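Local atomic coordinates of putative oxidoreductase (Jannaschia sp., PDB entry 3C24), a protein that is a putative oxidoreductase that probably binds a nicotinamide-type cofactor through a Rossmann-like domain, although its substrate and reaction are not established. Residues 210-214 with 215-219; 111-114 with 115-118. All blocks are in the same frame, centred on the assembly; numbering follows the deposited sequence.

Contact 1. Residues 210-214 with 215-219; sequences VDECA and DRYGI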
ATOM      1  N   VAL A 210      13.213   3.927  -1.844  1.00 15.63           N
ATOM      2  CA  VAL A 210      13.999   2.749  -1.483  1.00 15.58           C
ATOM      3  C   VAL A 210      15.349   2.811  -2.252  1.00 14.55           C
ATOM      4  O   VAL A 210      16.457   2.579  -1.694  1.00 15.62           O
ATOM      5  CB  VAL A 210      13.212   1.418  -1.696  1.00 16.08           C
ATOM      6  CG1 VAL A 210      14.199   0.159  -1.650  1.00 17.00           C
ATOM      7  CG2 VAL A 210      12.042   1.357  -0.684  1.00 17.14           C
ATOM      8  N   ASP A 211      15.267   3.146  -3.532  1.00 15.29           N
ATOM      9  CA  ASP A 211      16.468   3.236  -4.392  1.00 15.30           C
ATOM     10  C   ASP A 211      17.457   4.282  -3.861  1.00 16.56           C
ATOM     11  O   ASP A 211      18.674   4.098  -3.797  1.00 17.12           O
ATOM     12  CB  ASP A 211      16.135   3.629  -5.834  1.00 15.09           C
ATOM     13  CG  ASP A 211      15.315   2.614  -6.578  1.00 21.12           C
ATOM     14  OD1 ASP A 211      15.308   1.414  -6.210  1.00 19.90           O
ATOM     15  OD2 ASP A 211      14.658   3.056  -7.570  1.00 22.81           O
ATOM     16  N   GLU A 212      16.913   5.388  -3.378  1.00 17.57           N
ATOM     17  CA  GLU A 212      17.735   6.443  -2.818  1.00 18.04           C
ATOM     18  C   GLU A 212      18.504   5.975  -1.571  1.00 15.05           C
ATOM     19  O   GLU A 212      19.736   6.243  -1.376  1.00 15.77           O
ATOM     20  CB  GLU A 212      16.867   7.678  -2.547  1.00 17.95           C
ATOM     21  CG  GLU A 212      17.582   8.888  -1.926  1.00 13.50           C
ATOM     22  CD  GLU A 212      18.282   9.778  -2.931  1.00 14.57           C
ATOM     23  OE1 GLU A 212      18.416   9.366  -4.129  1.00 16.71           O
ATOM     24  OE2 GLU A 212      18.726  10.869  -2.537  1.00 19.21           O
ATOM     25  N   CYS A 213      17.801   5.238  -0.730  1.00 15.48           N
ATOM     26  CA  CYS A 213      18.407   4.687   0.494  1.00 14.44           C
ATOM     27  C   CYS A 213      19.630   3.840   0.178  1.00 14.20           C
ATOM     28  O   CYS A 213      20.694   3.979   0.778  1.00 15.02           O
ATOM     29  CB  CYS A 213      17.397   3.881   1.290  1.00 13.52           C
ATOM     30  SG  CYS A 213      16.153   4.906   2.117  1.00 17.53           S
ATOM     31  N   ALA A 214      19.474   3.001  -0.845  1.00 15.17           N
ATOM     32  CA  ALA A 214      20.536   2.041  -1.240  1.00 15.88           C
ATOM     33  C   ALA A 214      21.640   2.702  -2.046  1.00 19.47           C
ATOM     34  O   ALA A 214      22.824   2.525  -1.777  1.00 20.48           O
ATOM     35  CB  ALA A 214      19.920   0.872  -2.036  1.00 17.36           C
ATOM     36  N   ASP A 215      21.244   3.526  -3.006  1.00 16.30           N
ATOM     37  CA  ASP A 215      22.167   4.161  -3.950  1.00 17.52           C
ATOM     38  C   ASP A 215      22.950   5.328  -3.379  1.00 18.21           C
ATOM     39  O   ASP A 215      24.126   5.461  -3.630  1.00 21.30           O
ATOM     40  CB  ASP A 215      21.438   4.623  -5.213  1.00 20.00           C
ATOM     41  CG  ASP A 215      20.912   3.483  -6.025  1.00 27.03           C
ATOM     42  OD1 ASP A 215      21.321   2.328  -5.792  1.00 29.76           O
ATOM     43  OD2 ASP A 215      20.057   3.738  -6.885  1.00 30.79           O
ATOM     44  N   ARG A 216      22.306   6.106  -2.531  1.00 16.71           N
ATOM     45  CA  ARG A 216      22.902   7.307  -2.024  1.00 16.69           C
ATOM     46  C   ARG A 216      23.436   7.190  -0.603  1.00 17.22           C
ATOM     47  O   ARG A 216      24.447   7.784  -0.287  1.00 18.56           O
ATOM     48  CB  ARG A 216      21.860   8.410  -2.119  1.00 19.90           C
ATOM     49  CG  ARG A 216      22.335   9.749  -1.820  1.00 18.56           C
ATOM     50  CD  ARG A 216      23.306  10.256  -2.873  1.00 19.65           C
ATOM     51  NE  ARG A 216      22.697  10.175  -4.179  1.00 18.30           N
ATOM     52  CZ  ARG A 216      23.190   9.498  -5.206  1.00 21.82           C
ATOM     53  NH1 ARG A 216      24.358   8.900  -5.130  1.00 24.99           N
ATOM     54  NH2 ARG A 216      22.519   9.469  -6.318  1.00 22.55           N
ATOM     55  N   TYR A 217      22.777   6.397   0.241  1.00 16.66           N
ATOM     56  CA  TYR A 217      23.132   6.335   1.649  1.00 14.19           C
ATOM     57  C   TYR A 217      23.704   5.015   2.150  1.00 15.08           C
ATOM     58  O   TYR A 217      23.880   4.823   3.347  1.00 17.12           O
ATOM     59  CB  TYR A 217      21.960   6.765   2.499  1.00 16.12           C
ATOM     60  CG  TYR A 217      21.524   8.154   2.113  1.00 12.18           C
ATOM     61  CD1 TYR A 217      22.388   9.205   2.276  1.00 13.05           C
ATOM     62  CD2 TYR A 217      20.289   8.402   1.575  1.00 11.08           C
ATOM     63  CE1 TYR A 217      22.038  10.474   1.949  1.00 13.58           C
ATOM     64  CE2 TYR A 217      19.924   9.696   1.210  1.00 17.54           C
ATOM     65  CZ  TYR A 217      20.800  10.713   1.382  1.00 16.07           C
ATOM     66  OH  TYR A 217      20.466  12.000   1.011  1.00 14.25           O
ATOM     67  N   GLY A 218      23.948   4.136   1.203  1.00 16.98           N
ATOM     68  CA  GLY A 218      24.628   2.860   1.466  1.00 18.62           C
ATOM     69  C   GLY A 218      23.835   1.807   2.188  1.00 17.13           C
ATOM     70  O   GLY A 218      24.431   0.883   2.722  1.00 16.68           O
ATOM     71  N   ILE A 219      22.518   1.973   2.261  1.00 16.41           N
ATOM     72  CA  ILE A 219      21.693   1.019   2.976  1.00 15.10           C
ATOM     73  C   ILE A 219      21.441  -0.186   2.090  1.00 17.99           C
ATOM     74  O   ILE A 219      21.077  -0.058   0.932  1.00 20.99           O
ATOM     75  CB  ILE A 219      20.350   1.635   3.421  1.00 13.72           C
ATOM     76  CG1 ILE A 219      20.626   2.852   4.322  1.00 16.93           C
ATOM     77  CG2 ILE A 219      19.497   0.593   4.125  1.00 15.01           C
ATOM     78  CD1 ILE A 219      19.441   3.783   4.588  1.00 18.03           C
TER
HETATM   79  O   HOH W   1      18.256  12.433  -0.368  1.00 17.51           O
HETATM   80  O   HOH W   2      19.575  10.803  -6.128  1.00 33.56           O
HETATM   81  O   HOH W   3      23.324  -0.243  -0.923  1.00 24.50           O
HETATM   82  O   HOH W   4      25.164   4.084  -1.444  1.00 37.09           O

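Contact 2. Residues 111-114 with 115-118; sequences PERA and DITY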
ATOM      1  N   PRO A 111     -16.842   7.682 -31.425  1.00 19.03           N
ATOM      2  CA  PRO A 111     -17.632   8.229 -32.519  1.00 20.81           C
ATOM      3  C   PRO A 111     -19.001   8.602 -32.078  1.00 19.32           C
ATOM      4  O   PRO A 111     -19.563   7.971 -31.198  1.00 20.88           O
ATOM      5  CB  PRO A 111     -17.736   7.066 -33.512  1.00 21.90           C
ATOM      6  CG  PRO A 111     -16.790   6.060 -33.085  1.00 21.22           C
ATOM      7  CD  PRO A 111     -16.410   6.301 -31.669  1.00 20.65           C
ATOM      8  N   GLU A 112     -19.512   9.663 -32.668  1.00 20.15           N
ATOM      9  CA  GLU A 112     -20.876  10.125 -32.402  0.50 18.93           C
ATOM     10  C   GLU A 112     -21.889   9.262 -33.123  1.00 18.61           C
ATOM     11  O   GLU A 112     -21.928   9.220 -34.345  1.00 22.11           O
ATOM     12  CB  GLU A 112     -21.053  11.583 -32.862  0.50 20.66           C
ATOM     13  CG  GLU A 112     -22.396  12.178 -32.558  0.50 22.75           C
ATOM     14  CD  GLU A 112     -22.610  13.536 -33.223  0.50 27.67           C
ATOM     15  OE1 GLU A 112     -21.680  14.047 -33.884  0.50 23.59           O
ATOM     16  OE2 GLU A 112     -23.719  14.089 -33.093  0.50 27.95           O
ATOM     17  N   ARG A 113     -22.699   8.587 -32.339  1.00 17.36           N
ATOM     18  CA  ARG A 113     -23.798   7.746 -32.827  1.00 16.54           C
ATOM     19  C   ARG A 113     -24.838   7.596 -31.705  1.00 16.49           C
ATOM     20  O   ARG A 113     -24.667   6.821 -30.750  1.00 17.29           O
ATOM     21  CB  ARG A 113     -23.307   6.397 -33.333  1.00 17.89           C
ATOM     22  CG  ARG A 113     -24.503   5.590 -33.943  1.00 17.42           C
ATOM     23  CD  ARG A 113     -24.177   4.232 -34.506  1.00 17.60           C
ATOM     24  NE  ARG A 113     -25.460   3.641 -34.864  1.00 17.32           N
ATOM     25  CZ  ARG A 113     -25.629   2.429 -35.329  1.00 17.90           C
ATOM     26  NH1 ARG A 113     -24.613   1.628 -35.553  1.00 16.65           N
ATOM     27  NH2 ARG A 113     -26.870   2.020 -35.560  1.00 18.37           N
ATOM     28  N   ALA A 114     -25.944   8.284 -31.897  1.00 17.71           N
ATOM     29  CA  ALA A 114     -26.958   8.443 -30.851  1.00 16.31           C
ATOM     30  C   ALA A 114     -27.774   7.227 -30.497  1.00 17.18           C
ATOM     31  O   ALA A 114     -28.207   7.083 -29.358  1.00 18.04           O
ATOM     32  CB  ALA A 114     -27.927   9.565 -31.253  1.00 17.06           C
ATOM     33  N   ASP A 115     -27.967   6.377 -31.493  1.00 16.18           N
ATOM     34  CA  ASP A 115     -28.899   5.240 -31.405  1.00 15.77           C
ATOM     35  C   ASP A 115     -28.244   3.932 -30.993  1.00 15.24           C
ATOM     36  O   ASP A 115     -28.851   2.852 -31.107  1.00 16.02           O
ATOM     37  CB  ASP A 115     -29.656   5.033 -32.703  1.00 16.07           C
ATOM     38  CG  ASP A 115     -28.763   4.517 -33.830  1.00 18.67           C
ATOM     39  OD1 ASP A 115     -27.667   5.107 -33.954  1.00 19.42           O
ATOM     40  OD2 ASP A 115     -29.196   3.625 -34.613  1.00 19.59           O
ATOM     41  N   ILE A 116     -27.078   4.056 -30.389  1.00 13.26           N
ATOM     42  CA  ILE A 116     -26.418   2.923 -29.724  1.00 13.36           C
ATOM     43  C   ILE A 116     -26.102   3.332 -28.259  1.00 13.31           C
ATOM     44  O   ILE A 116     -26.207   4.494 -27.873  1.00 15.96           O
ATOM     45  CB  ILE A 116     -25.185   2.322 -30.461  1.00 14.72           C
ATOM     46  CG1 ILE A 116     -24.057   3.360 -30.688  1.00 13.97           C
ATOM     47  CG2 ILE A 116     -25.625   1.703 -31.816  1.00 15.23           C
ATOM     48  CD1 ILE A 116     -23.130   3.612 -29.531  1.00 19.61           C
ATOM     49  N   THR A 117     -25.688   2.353 -27.467  1.00 14.27           N
ATOM     50  CA  THR A 117     -25.368   2.562 -26.067  1.00 12.23           C
ATOM     51  C   THR A 117     -23.873   2.441 -25.880  1.00 15.30           C
ATOM     52  O   THR A 117     -23.243   1.562 -26.468  1.00 14.82           O
ATOM     53  CB  THR A 117     -26.051   1.477 -25.208  1.00 15.01           C
ATOM     54  OG1 THR A 117     -27.470   1.688 -25.203  1.00 16.33           O
ATOM     55  CG2 THR A 117     -25.493   1.442 -23.764  1.00 16.00           C
ATOM     56  N   TYR A 118     -23.324   3.346 -25.092  1.00 14.00           N
ATOM     57  CA  TYR A 118     -21.938   3.272 -24.632  1.00 12.52           C
ATOM     58  C   TYR A 118     -22.000   3.047 -23.146  1.00 16.27           C
ATOM     59  O   TYR A 118     -22.650   3.801 -22.400  1.00 15.52           O
ATOM     60  CB  TYR A 118     -21.158   4.580 -24.932  1.00 13.62           C
ATOM     61  CG  TYR A 118     -20.720   4.782 -26.358  1.00 16.11           C
ATOM     62  CD1 TYR A 118     -19.994   3.845 -27.015  1.00 18.06           C
ATOM     63  CD2 TYR A 118     -20.892   6.019 -26.976  1.00 13.74           C
ATOM     64  CE1 TYR A 118     -19.563   4.071 -28.319  1.00 18.46           C
ATOM     65  CE2 TYR A 118     -20.467   6.243 -28.276  1.00 16.86           C
ATOM     66  CZ  TYR A 118     -19.792   5.297 -28.932  1.00 20.56           C
ATOM     67  OH  TYR A 118     -19.348   5.578 -30.217  1.00 17.94           O
TER

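Contact 1. Residues 210-214 with 215-219
D215 N donates to D211 O at 2.7 Å and R216 N to E212 O at 2.8 Å, the ordinary i to i+4 bonds of helix 184-217 near its C-terminal end. C213 O then takes two donors from opposite faces of its carbonyl plane, Y217 N at 3.2 Å and I219 N at 3.1 Å. G218, with positive phi (73°), is the first residue to leave helical geometry, a glycine-terminated helix end, and lets I219 N turn back to C213 O. A214 CA makes a CH...O contact with I219 O, and one water donates to both A214 O and I219 O.

Among the polar side chains, E212 works largely through water. One water joins OE2 to Y217 OH, another OE1 to R216 NH2. OE1 also makes a long, weak ion pair with R268 of the second subunit. E212 OE2 and R216 NE stay 4.4 Å apart, beyond a salt bridge, the carboxylate and guanidinium planes 88° apart. With CG anti to the backbone N (chi1 179°), E212 CG comes 4.0 Å from Y217 CE2, and the bend at chi2 brings the carboxylate alongside R216 CB and CG.

The apolar contact is C213 CB against I219 CD1 at 3.9 Å. C213 also packs on A224 of helix 221-239, whose R221 salt-bridges D211. The second subunit covers this helix end too: its Q186 bonds Y217 O, and its L194 and P273 pack on C213 and Y217.

Contact 2. Residues 111-114 with 115-118
A type I beta turn from R113 to I116 brings the chain out of the loop after helix 103-107 and into strand 117-123, part of the mixed sheet of the Rossmann-like fold. The extended R113 side chain runs alongside the turn and grips D115 side-on. NE donates to D115 OD1 at 2.8 Å and NH2 to D115 OD2 at 3.0 Å, both nearly straight, so the salt bridge has one nitrogen for each oxygen. Both oxygens lie close to the guanidinium plane and are met on their syn sides, but the two flat groups are turned 39° against each other. The arginine reaches the aspartate with CG anti to the backbone N (chi1 -176°), while D115 places CG between its own N and carbonyl carbon (chi1 70°), which brings the carboxylate alongside the guanidinium.

I116 touches two flat groups with different branches. Its CG2 sits over the centre of one guanidinium face, 3.6 Å from R113 CZ, and its CD1 lies over the centre of one face of the Y118 ring. At the rim of that ring, Y118 OH donates to P111 O at 2.6 Å, fastening the ring to the start of the loop; P111 CD is 3.4 Å from Y118 OH.

R113 NH1 also bonds the carbonyls of V88 and V91. With an alanine in place of R113, D115 would probably lose its charge partner, and the carbonyls of V88 and V91 the donor from NH1. Q156 NE2 bonds R113 O and I116 O. The guanidinium thus spends its N-H groups in two directions, on a carboxylate and on backbone carbonyls, which is likely to fix its rotation, with I116 CG2 packed on one face.

Overall arrangement
Contacts 1 and 2 lie on opposite sides of the chain's centre, their centres 53 Å apart and their nearest atoms about 39 Å apart, so neither touches the other. Contact 2 comes first along the chain and leads into the sheet of the Rossmann-like part, its centre about 22 Å from the chain's centre. The centre of contact 1 lies about 34 Å from it, where the long helix 184-217 ends in the all-helical part. The two differ in company as well: no other chain of the assembly meets 111-118, whereas 210-219 abuts the second subunit. No ligand or catalytic residue is identified at either place; one is a beta turn entering a strand, the other the end of a helix.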